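Local coordinates for minor structural protein 5 (Lactococcus phage Tuc2009, PDB 5E7T), which is a structural protein of the virion, probably an accessory component of the host-adhesion device at the tip of the phage tail, at residues 59-63 and 167-171. Numbering follows the deposited sequence.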
# COMPACT_ATOMS: atom_id res chain seq x y z
N LYS B 59 9.36 -59.21 -22.95
CA LYS B 59 8.49 -60.37 -23.22
C LYS B 59 7.55 -60.07 -24.38
O LYS B 59 6.87 -59.04 -24.39
CB LYS B 59 7.65 -60.64 -21.95
CG LYS B 59 7.10 -62.03 -21.76
CD LYS B 59 6.67 -62.18 -20.31
CE LYS B 59 5.95 -63.46 -19.99
NZ LYS B 59 4.55 -63.48 -20.53
N GLY B 60 7.47 -60.98 -25.33
CA GLY B 60 6.57 -60.79 -26.46
C GLY B 60 6.42 -62.02 -27.33
O GLY B 60 7.26 -62.92 -27.29
N THR B 61 5.32 -62.04 -28.12
CA THR B 61 5.01 -63.12 -29.07
C THR B 61 4.61 -62.44 -30.38
O THR B 61 3.57 -61.79 -30.43
CB THR B 61 3.94 -64.08 -28.49
OG1 THR B 61 4.04 -64.13 -27.07
CG2 THR B 61 4.07 -65.49 -29.04
N ASN B 62 5.46 -62.57 -31.43
CA ASN B 62 5.29 -61.94 -32.75
C ASN B 62 5.04 -60.47 -32.55
O ASN B 62 3.98 -59.92 -32.90
CB ASN B 62 4.21 -62.60 -33.58
CG ASN B 62 4.58 -63.97 -34.06
OD1 ASN B 62 3.84 -64.94 -33.88
ND2 ASN B 62 5.72 -64.07 -34.73
N ALA B 63 6.02 -59.84 -31.90
CA ALA B 63 5.90 -58.46 -31.49
C ALA B 63 7.21 -57.76 -31.28
O ALA B 63 8.24 -58.38 -30.98
CB ALA B 63 5.10 -58.40 -30.20
N GLY B 167 8.07 -65.55 -34.23
CA GLY B 167 8.00 -67.00 -34.31
C GLY B 167 6.84 -67.50 -33.48
O GLY B 167 6.16 -66.71 -32.82
N GLN B 168 6.65 -68.83 -33.50
CA GLN B 168 5.55 -69.54 -32.84
C GLN B 168 5.40 -69.23 -31.36
O GLN B 168 4.31 -68.82 -30.94
CB GLN B 168 5.69 -71.05 -33.07
CG GLN B 168 4.42 -71.73 -33.53
CD GLN B 168 4.74 -72.86 -34.47
OE1 GLN B 168 4.78 -72.69 -35.70
NE2 GLN B 168 5.00 -74.05 -33.91
N GLN B 169 6.50 -69.39 -30.58
CA GLN B 169 6.47 -69.21 -29.14
C GLN B 169 6.92 -67.86 -28.65
O GLN B 169 7.59 -67.10 -29.36
CB GLN B 169 7.28 -70.30 -28.45
CG GLN B 169 6.63 -71.67 -28.47
CD GLN B 169 7.65 -72.70 -28.11
OE1 GLN B 169 8.52 -73.06 -28.91
NE2 GLN B 169 7.61 -73.15 -26.86
N GLU B 170 6.53 -67.55 -27.42
CA GLU B 170 6.88 -66.31 -26.74
C GLU B 170 8.33 -66.41 -26.38
O GLU B 170 8.82 -67.49 -26.02
CB GLU B 170 6.05 -66.17 -25.46
CG GLU B 170 6.29 -64.90 -24.68
CD GLU B 170 5.54 -64.86 -23.37
OE1 GLU B 170 5.92 -65.61 -22.44
OE2 GLU B 170 4.56 -64.08 -23.28
N GLY B 171 9.00 -65.27 -26.45
CA GLY B 171 10.38 -65.12 -26.04
C GLY B 171 10.46 -64.05 -24.98
O GLY B 171 9.69 -63.08 -25.02
O HOH W 1 7.41 -64.76 -31.04
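A single water joins Asn62 to Gly167 and Gln169 where the two segments part: it accepts from Asn62 N at 3.0 Å and donates to Gly167 O and Gln169 O. Next to it Gly60 and Gly171 form an antiparallel hydrogen-bonded pair, with Gly60 N to Gly171 O at 3.1 Å and Gly171 N to Gly60 O at 3.0 Å, both nearly straight. Lys59 and Glu170, each just before one of the paired glycines, join diagonally across the pair in a salt bridge. Glu170 runs extended, its CG anti to the backbone N (chi1 -178°) and packed 3.4 Å from Gly60 O. A last bend in the lysine (chi4 -74°) turns NZ onto the carboxylate; Lys59 NZ meets Glu170 OE2 on its syn side at 2.8 Å, somewhat out of plane, with a weaker bond to OE1. Thr61 OG1 lies against Glu170 CB, and Thr61 CG2 comes near Glu170 N. Asn62 and Ala63 both face Phe165, a G1 beta bulge with Asn62 at positive phi (52°). The contact joins neighbours in the five-stranded sheet, where strand 53-60 gives way to 63-68 and the loop after 157-166 leads into 171-184; 63-68 and 157-166 pair in the four-stranded sheet, consistent with a galactose-binding-like beta-sandwich.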